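Aminotransferase (Bacillus subtilis, PDB 6L1O) is a pyridoxal-5'-phosphate-dependent aminotransferase of class I that takes part in making the dipeptide antibiotic bacilysin. Local coordinates at residues 83-88 against 286-291; 210-215 against 296-301. One frame throughout, in Å; residues are numbered along the deposited sequence.

How the contacts relate
Starting from the N terminus, helix 73-87 supplies 83-88, the first half of contact 1. The chain then runs through most of the seven-stranded mixed sheet, leaves strand 202-206 into loop 210-215, the first half of contact 2, and later forms helix 274-285. Residues 286-291 close contact 1 over 197 intervening residues, and 296-301, further along the same helix 289-313, closes contact 2 over 80. The two closures cross rather than nest. They join helix 73-87 to the turn that leads into helix 289-313, and the loop after strand 202-206 to that helix itself, and they touch each other: T291 CG2 lies 3.6 Å from A211 CB, and Y87 OH packs by G210 O.

Contact 1: 83-88 against 286-291; sequences YKREYG and GDPEHT
R85 reaches from the last turn of helix 73-87 to the turn between helices 274-285 and 289-313, where its NH1 donates to G286 O. The bond is 3.1 Å long and bent, 138° at the hydrogen, with the oxygen tilted out of the guanidinium plane. P288 packs over one face of the same group, its CD set toward the rim of the guanidinium and 4.1 Å from R85 NH1; this bond and this packing are the tight part. The chain of R85 leaves its helix with CG anti to the backbone N (chi1 -178°) and turns at chi3 (76°), which brings the guanidinium to the proline ring.

E86 positions that group: R85 NE forms a salt bridge with E86 OE2 at 2.8 Å, using its anti lone pair, and R85 NH2 adds a weak bond to that oxygen. The two together probably help to fix the rotation of the guanidinium. E86, bent at chi2, also brings OE2 to 4.0 Å from P288 CB.

The solvent-exposed part is looser: at the guanidinium edge a water accepts from R85 NH2 at 2.9 Å and donates to G286 O at 3.2 Å, a water-mediated second link. Only 127 Å² is buried in all, and neither R85 nor P288 is buried in the assembly. H290 stacks on H49, and Y83 OH bonds to E233. Just before the proline, D287 OD1 accepts from E289 N at 2.9 Å, an Asx turn whose capping bond lies in the turn leading into helix 289-313.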
ATOM      1  N   TYR B  83     -16.331   2.989  17.062  1.00 18.35           N
ATOM      2  CA  TYR B  83     -16.939   1.685  17.234  1.00 18.54           C
ATOM      3  C   TYR B  83     -17.848   1.614  18.470  1.00 19.80           C
ATOM      4  O   TYR B  83     -18.820   0.879  18.492  1.00 21.01           O
ATOM      5  CB  TYR B  83     -15.883   0.558  17.262  1.00 17.05           C
ATOM      6  CG  TYR B  83     -15.921  -0.179  15.949  1.00 14.67           C
ATOM      7  CD1 TYR B  83     -16.516  -1.420  15.850  1.00 16.47           C
ATOM      8  CD2 TYR B  83     -15.448   0.411  14.788  1.00 16.35           C
ATOM      9  CE1 TYR B  83     -16.582  -2.094  14.665  1.00 14.42           C
ATOM     10  CE2 TYR B  83     -15.539  -0.262  13.553  1.00 17.43           C
ATOM     11  CZ  TYR B  83     -16.108  -1.514  13.510  1.00 16.61           C
ATOM     12  OH  TYR B  83     -16.174  -2.161  12.299  1.00 19.34           O
ATOM     13  N   LYS B  84     -17.507   2.392  19.471  1.00 20.51           N
ATOM     14  CA  LYS B  84     -18.320   2.496  20.667  1.00 24.72           C
ATOM     15  C   LYS B  84     -19.616   3.269  20.380  1.00 22.99           C
ATOM     16  O   LYS B  84     -20.697   2.775  20.715  1.00 25.66           O
ATOM     17  CB  LYS B  84     -17.549   3.177  21.776  1.00 28.04           C
ATOM     18  CG  LYS B  84     -18.163   3.004  23.165  1.00 33.99           C
ATOM     19  CD  LYS B  84     -18.463   1.507  23.430  1.00 39.79           C
ATOM     20  CE  LYS B  84     -18.384   1.124  24.909  1.00 46.99           C
ATOM     21  NZ  LYS B  84     -19.057   2.115  25.812  1.00 51.61           N
ATOM     22  N   ARG B  85     -19.513   4.403  19.694  1.00 21.59           N
ATOM     23  CA  ARG B  85     -20.658   5.263  19.386  1.00 22.21           C
ATOM     24  C   ARG B  85     -21.612   4.578  18.426  1.00 25.86           C
ATOM     25  O   ARG B  85     -22.823   4.643  18.608  1.00 24.82           O
ATOM     26  CB  ARG B  85     -20.180   6.585  18.796  1.00 23.30           C
ATOM     27  CG  ARG B  85     -21.282   7.599  18.462  1.00 25.98           C
ATOM     28  CD  ARG B  85     -20.833   8.758  17.598  1.00 25.36           C
ATOM     29  NE  ARG B  85     -20.658   8.414  16.182  1.00 25.75           N
ATOM     30  CZ  ARG B  85     -20.071   9.186  15.276  1.00 26.86           C
ATOM     31  NH1 ARG B  85     -19.613  10.402  15.577  1.00 27.41           N
ATOM     32  NH2 ARG B  85     -19.982   8.773  14.021  1.00 30.54           N
ATOM     33  N   GLU B  86     -21.079   3.898  17.405  1.00 20.93           N
ATOM     34  CA  GLU B  86     -21.887   3.371  16.345  1.00 23.42           C
ATOM     35  C   GLU B  86     -22.448   2.011  16.649  1.00 23.08           C
ATOM     36  O   GLU B  86     -23.569   1.725  16.283  1.00 25.07           O
ATOM     37  CB  GLU B  86     -21.112   3.309  14.995  1.00 23.78           C
ATOM     38  CG  GLU B  86     -20.842   4.670  14.382  1.00 23.19           C
ATOM     39  CD  GLU B  86     -22.109   5.510  14.186  1.00 26.33           C
ATOM     40  OE1 GLU B  86     -23.078   4.992  13.620  1.00 33.96           O
ATOM     41  OE2 GLU B  86     -22.123   6.693  14.564  1.00 27.03           O
ATOM     42  N   TYR B  87     -21.654   1.158  17.277  1.00 24.26           N
ATOM     43  CA  TYR B  87     -22.003  -0.268  17.450  1.00 22.53           C
ATOM     44  C   TYR B  87     -22.008  -0.767  18.859  1.00 24.77           C
ATOM     45  O   TYR B  87     -22.314  -1.931  19.118  1.00 27.33           O
ATOM     46  CB  TYR B  87     -21.028  -1.095  16.619  1.00 22.61           C
ATOM     47  CG  TYR B  87     -20.987  -0.668  15.188  1.00 22.91           C
ATOM     48  CD1 TYR B  87     -22.106  -0.760  14.385  1.00 22.43           C
ATOM     49  CD2 TYR B  87     -19.818  -0.124  14.632  1.00 25.28           C
ATOM     50  CE1 TYR B  87     -22.065  -0.334  13.022  1.00 25.59           C
ATOM     51  CE2 TYR B  87     -19.775   0.270  13.305  1.00 22.47           C
ATOM     52  CZ  TYR B  87     -20.880   0.179  12.509  1.00 24.09           C
ATOM     53  OH  TYR B  87     -20.789   0.585  11.192  1.00 26.07           O
ATOM     54  N   GLY B  88     -21.643   0.084  19.793  1.00 25.46           N
ATOM     55  CA  GLY B  88     -21.604  -0.329  21.182  1.00 29.29           C
ATOM     56  C   GLY B  88     -20.453  -1.258  21.513  1.00 31.18           C
ATOM     57  O   GLY B  88     -20.488  -1.957  22.536  1.00 31.06           O
ATOM     58  N   GLY B 286     -16.982  13.073  13.140  1.00 19.05           N
ATOM     59  CA  GLY B 286     -17.986  13.984  12.625  1.00 18.34           C
ATOM     60  C   GLY B 286     -19.441  13.613  12.872  1.00 19.26           C
ATOM     61  O   GLY B 286     -19.770  12.580  13.410  1.00 20.63           O
ATOM     62  N   ASP B 287     -20.322  14.543  12.509  1.00 22.27           N
ATOM     63  CA  ASP B 287     -21.776  14.427  12.775  1.00 23.29           C
ATOM     64  C   ASP B 287     -22.304  13.211  11.970  1.00 18.53           C
ATOM     65  O   ASP B 287     -22.237  13.212  10.745  1.00 19.47           O
ATOM     66  CB  ASP B 287     -22.443  15.736  12.318  1.00 23.64           C
ATOM     67  CG  ASP B 287     -23.943  15.802  12.590  1.00 26.16           C
ATOM     68  OD1 ASP B 287     -24.548  14.749  12.939  1.00 24.64           O
ATOM     69  OD2 ASP B 287     -24.487  16.965  12.496  1.00 23.72           O
ATOM     70  N   PRO B 288     -22.835  12.204  12.650  1.00 18.08           N
ATOM     71  CA  PRO B 288     -23.354  11.032  11.894  1.00 20.65           C
ATOM     72  C   PRO B 288     -24.575  11.347  11.023  1.00 18.41           C
ATOM     73  O   PRO B 288     -24.871  10.593  10.118  1.00 16.09           O
ATOM     74  CB  PRO B 288     -23.697  10.019  12.993  1.00 22.75           C
ATOM     75  CG  PRO B 288     -23.981  10.847  14.184  1.00 21.66           C
ATOM     76  CD  PRO B 288     -23.082  12.056  14.096  1.00 21.25           C
ATOM     77  N   GLU B 289     -25.235  12.484  11.239  1.00 19.21           N
ATOM     78  CA  GLU B 289     -26.316  12.926  10.357  1.00 17.42           C
ATOM     79  C   GLU B 289     -25.896  13.084   8.904  1.00 18.29           C
ATOM     80  O   GLU B 289     -26.707  12.945   8.021  1.00 16.75           O
ATOM     81  CB  GLU B 289     -26.944  14.267  10.852  1.00 17.54           C
ATOM     82  N   HIS B 290     -24.617  13.336   8.644  1.00 17.79           N
ATOM     83  CA  HIS B 290     -24.120  13.392   7.269  1.00 17.01           C
ATOM     84  C   HIS B 290     -24.267  12.022   6.560  1.00 18.73           C
ATOM     85  O   HIS B 290     -24.693  11.939   5.425  1.00 16.09           O
ATOM     86  CB  HIS B 290     -22.629  13.824   7.228  1.00 17.24           C
ATOM     87  CG  HIS B 290     -22.385  15.257   7.560  1.00 18.27           C
ATOM     88  ND1 HIS B 290     -22.646  16.286   6.684  1.00 22.04           N
ATOM     89  CD2 HIS B 290     -21.818  15.826   8.643  1.00 19.52           C
ATOM     90  CE1 HIS B 290     -22.294  17.430   7.234  1.00 18.86           C
ATOM     91  NE2 HIS B 290     -21.801  17.177   8.425  1.00 19.78           N
ATOM     92  N   THR B 291     -23.917  10.958   7.277  1.00 17.70           N
ATOM     93  CA  THR B 291     -23.967   9.606   6.756  1.00 19.16           C
ATOM     94  C   THR B 291     -25.448   9.163   6.677  1.00 19.84           C
ATOM     95  O   THR B 291     -25.809   8.524   5.743  1.00 16.09           O
ATOM     96  CB  THR B 291     -23.148   8.642   7.641  1.00 21.04           C
ATOM     97  OG1 THR B 291     -21.826   9.180   7.850  1.00 20.21           O
ATOM     98  CG2 THR B 291     -23.003   7.281   7.034  1.00 20.16           C
TER
HETATM   99  O   HOH W   1     -19.216   9.987  11.546  1.00 20.38           O

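Contact 2: 210-215 against 296-301; sequences GAFEFD and RIYKER
The ring of Y298 turns its edge to the face of F212 in a T-shaped pair, with centroids 5.5 Å apart and planes at 74°. Y298 CD2 comes closest, 3.8 Å from F212 CE1, and CE2 follows along the same edge. Both side chains leave the backbone with CG anti to the carbonyl carbon (chi1 -55° for F212), which sends the two rings toward each other. A211 CB sits over the centre of one face of F212.

In the fold type I architecture of PLP enzymes the large domain carries the seven-stranded mixed sheet; here the loop leaves strand 202-206 of that sheet, just past Y209 of the cofactor pocket, and packs on the long helix 289-313. F212 is about 10 Å from the bound PLP, side chain to cofactor. F212 bonds through its backbone to T323, and F214 to K321.

Two residues on, F214 takes the same kind of first torsion and meets K299 and Y298 differently. Its CE1 is 3.9 Å from K299 CB, K299 CD lies over one face toward the rim, and Y298 CB stands at the ring edge. K299 bends at chi2 (56°), folding its chain over the ring, while NZ makes a salt bridge with D303.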
ATOM      1  N   GLY B 210     -21.224  -1.089   6.060  1.00 15.26           N
ATOM      2  CA  GLY B 210     -21.702  -1.012   7.423  1.00 15.45           C
ATOM      3  C   GLY B 210     -22.492   0.206   7.808  1.00 19.06           C
ATOM      4  O   GLY B 210     -23.109   0.205   8.870  1.00 23.22           O
ATOM      5  N   ALA B 211     -22.466   1.249   6.988  1.00 19.09           N
ATOM      6  CA  ALA B 211     -23.280   2.443   7.224  1.00 19.73           C
ATOM      7  C   ALA B 211     -24.675   2.275   6.571  1.00 21.39           C
ATOM      8  O   ALA B 211     -25.596   3.017   6.851  1.00 24.77           O
ATOM      9  CB  ALA B 211     -22.602   3.679   6.688  1.00 18.35           C
ATOM     10  N   PHE B 212     -24.856   1.304   5.710  1.00 19.26           N
ATOM     11  CA  PHE B 212     -26.027   1.323   4.830  1.00 19.49           C
ATOM     12  C   PHE B 212     -26.930   0.122   4.968  1.00 20.98           C
ATOM     13  O   PHE B 212     -26.942  -0.726   4.110  1.00 20.18           O
ATOM     14  CB  PHE B 212     -25.570   1.481   3.385  1.00 18.56           C
ATOM     15  CG  PHE B 212     -24.705   2.683   3.168  1.00 18.98           C
ATOM     16  CD1 PHE B 212     -25.270   3.966   3.236  1.00 19.15           C
ATOM     17  CD2 PHE B 212     -23.343   2.568   2.940  1.00 20.83           C
ATOM     18  CE1 PHE B 212     -24.514   5.091   3.022  1.00 19.05           C
ATOM     19  CE2 PHE B 212     -22.573   3.707   2.732  1.00 21.24           C
ATOM     20  CZ  PHE B 212     -23.153   4.971   2.801  1.00 18.12           C
ATOM     21  N   GLU B 213     -27.690   0.064   6.053  1.00 21.26           N
ATOM     22  CA  GLU B 213     -28.796  -0.844   6.159  1.00 23.04           C
ATOM     23  C   GLU B 213     -30.025  -0.001   6.453  1.00 25.68           C
ATOM     24  O   GLU B 213     -30.020   0.793   7.391  1.00 26.71           O
ATOM     25  CB  GLU B 213     -28.575  -1.873   7.249  1.00 24.91           C
ATOM     26  CG  GLU B 213     -29.787  -2.787   7.475  1.00 26.22           C
ATOM     27  CD  GLU B 213     -29.463  -3.990   8.360  1.00 30.17           C
ATOM     28  OE1 GLU B 213     -28.262  -4.250   8.637  1.00 28.94           O
ATOM     29  OE2 GLU B 213     -30.391  -4.702   8.768  1.00 33.73           O
ATOM     30  N   PHE B 214     -31.062  -0.158   5.634  1.00 23.99           N
ATOM     31  CA  PHE B 214     -32.163   0.821   5.590  1.00 24.62           C
ATOM     32  C   PHE B 214     -33.221   0.708   6.682  1.00 29.05           C
ATOM     33  O   PHE B 214     -33.692   1.745   7.169  1.00 31.46           O
ATOM     34  CB  PHE B 214     -32.808   0.761   4.234  1.00 25.15           C
ATOM     35  CG  PHE B 214     -31.861   1.067   3.130  1.00 23.34           C
ATOM     36  CD1 PHE B 214     -31.266   2.329   3.037  1.00 21.34           C
ATOM     37  CD2 PHE B 214     -31.529   0.092   2.180  1.00 23.27           C
ATOM     38  CE1 PHE B 214     -30.387   2.629   2.007  1.00 19.14           C
ATOM     39  CE2 PHE B 214     -30.629   0.371   1.175  1.00 20.68           C
ATOM     40  CZ  PHE B 214     -30.064   1.656   1.071  1.00 21.41           C
ATOM     41  N   ASP B 215     -33.603  -0.507   7.051  1.00 28.93           N
ATOM     42  CA  ASP B 215     -34.673  -0.720   8.083  1.00 38.34           C
ATOM     43  C   ASP B 215     -34.177  -0.576   9.534  1.00 44.43           C
ATOM     44  O   ASP B 215     -34.970  -0.345  10.430  1.00 40.16           O
ATOM     45  CB  ASP B 215     -35.380  -2.073   7.912  1.00 38.80           C
ATOM     46  N   ARG B 296     -30.202   8.222   3.029  1.00 17.46           N
ATOM     47  CA  ARG B 296     -31.521   8.584   2.552  1.00 17.98           C
ATOM     48  C   ARG B 296     -31.479   8.894   1.068  1.00 15.30           C
ATOM     49  O   ARG B 296     -32.437   8.588   0.365  1.00 17.56           O
ATOM     50  CB  ARG B 296     -32.130   9.786   3.316  1.00 16.49           C
ATOM     51  CG  ARG B 296     -32.437   9.581   4.787  1.00 18.73           C
ATOM     52  CD  ARG B 296     -33.326  10.719   5.326  1.00 19.94           C
ATOM     53  NE  ARG B 296     -32.585  11.991   5.474  1.00 21.33           N
ATOM     54  CZ  ARG B 296     -31.819  12.291   6.524  1.00 19.45           C
ATOM     55  NH1 ARG B 296     -31.776  11.461   7.573  1.00 21.43           N
ATOM     56  NH2 ARG B 296     -31.193  13.440   6.593  1.00 18.25           N
ATOM     57  N   ILE B 297     -30.383   9.463   0.575  1.00 15.09           N
ATOM     58  CA  ILE B 297     -30.167   9.649  -0.864  1.00 15.48           C
ATOM     59  C   ILE B 297     -30.216   8.303  -1.597  1.00 18.40           C
ATOM     60  O   ILE B 297     -30.904   8.170  -2.641  1.00 14.39           O
ATOM     61  CB  ILE B 297     -28.876  10.374  -1.191  1.00 15.97           C
ATOM     62  CG1 ILE B 297     -28.973  11.855  -0.745  1.00 19.28           C
ATOM     63  CG2 ILE B 297     -28.529  10.304  -2.673  1.00 18.21           C
ATOM     64  CD1 ILE B 297     -27.671  12.610  -0.662  1.00 20.74           C
ATOM     65  N   TYR B 298     -29.436   7.327  -1.090  1.00 16.43           N
ATOM     66  CA  TYR B 298     -29.432   6.016  -1.752  1.00 17.29           C
ATOM     67  C   TYR B 298     -30.802   5.371  -1.713  1.00 16.61           C
ATOM     68  O   TYR B 298     -31.237   4.805  -2.741  1.00 18.15           O
ATOM     69  CB  TYR B 298     -28.341   5.113  -1.129  1.00 17.41           C
ATOM     70  CG  TYR B 298     -26.946   5.570  -1.479  1.00 14.88           C
ATOM     71  CD1 TYR B 298     -26.638   6.050  -2.745  1.00 17.48           C
ATOM     72  CD2 TYR B 298     -25.915   5.538  -0.533  1.00 15.85           C
ATOM     73  CE1 TYR B 298     -25.366   6.440  -3.070  1.00 18.51           C
ATOM     74  CE2 TYR B 298     -24.653   5.932  -0.839  1.00 14.59           C
ATOM     75  CZ  TYR B 298     -24.359   6.383  -2.093  1.00 19.46           C
ATOM     76  OH  TYR B 298     -23.072   6.747  -2.431  1.00 16.57           O
ATOM     77  N   LYS B 299     -31.489   5.443  -0.565  1.00 17.55           N
ATOM     78  CA  LYS B 299     -32.814   4.857  -0.435  1.00 18.81           C
ATOM     79  C   LYS B 299     -33.827   5.499  -1.429  1.00 20.83           C
ATOM     80  O   LYS B 299     -34.632   4.814  -2.032  1.00 19.56           O
ATOM     81  CB  LYS B 299     -33.307   4.957   1.020  1.00 19.81           C
ATOM     82  CG  LYS B 299     -34.709   4.412   1.307  1.00 23.26           C
ATOM     83  CD  LYS B 299     -34.855   2.963   0.869  1.00 28.23           C
ATOM     84  CE  LYS B 299     -36.250   2.400   1.221  1.00 29.36           C
ATOM     85  NZ  LYS B 299     -36.624   1.285   0.317  1.00 32.08           N
ATOM     86  N   GLU B 300     -33.742   6.807  -1.602  1.00 21.03           N
ATOM     87  CA  GLU B 300     -34.590   7.477  -2.567  1.00 21.26           C
ATOM     88  C   GLU B 300     -34.309   7.012  -3.988  1.00 18.95           C
ATOM     89  O   GLU B 300     -35.225   6.839  -4.784  1.00 20.81           O
ATOM     90  CB  GLU B 300     -34.406   8.970  -2.455  1.00 24.08           C
ATOM     91  CG  GLU B 300     -35.032   9.833  -3.532  1.00 26.65           C
ATOM     92  CD  GLU B 300     -36.536   9.733  -3.604  1.00 37.37           C
ATOM     93  OE1 GLU B 300     -37.183   9.479  -2.548  1.00 34.28           O
ATOM     94  OE2 GLU B 300     -37.080   9.929  -4.734  1.00 45.31           O
ATOM     95  N   ARG B 301     -33.048   6.836  -4.335  1.00 15.67           N
ATOM     96  CA  ARG B 301     -32.670   6.402  -5.677  1.00 17.94           C
ATOM     97  C   ARG B 301     -33.189   4.995  -5.898  1.00 16.66           C
ATOM     98  O   ARG B 301     -33.730   4.707  -6.931  1.00 17.71           O
ATOM     99  CB  ARG B 301     -31.141   6.452  -5.885  1.00 16.53           C
ATOM    100  CG  ARG B 301     -30.610   7.859  -6.010  1.00 16.63           C
ATOM    101  CD  ARG B 301     -29.101   7.874  -6.051  1.00 18.70           C
ATOM    102  NE  ARG B 301     -28.580   9.246  -6.141  1.00 18.02           N
ATOM    103  CZ  ARG B 301     -27.296   9.551  -6.198  1.00 20.70           C
ATOM    104  NH1 ARG B 301     -26.361   8.588  -6.241  1.00 19.59           N
ATOM    105  NH2 ARG B 301     -26.943  10.795  -6.314  1.00 20.82           N
TER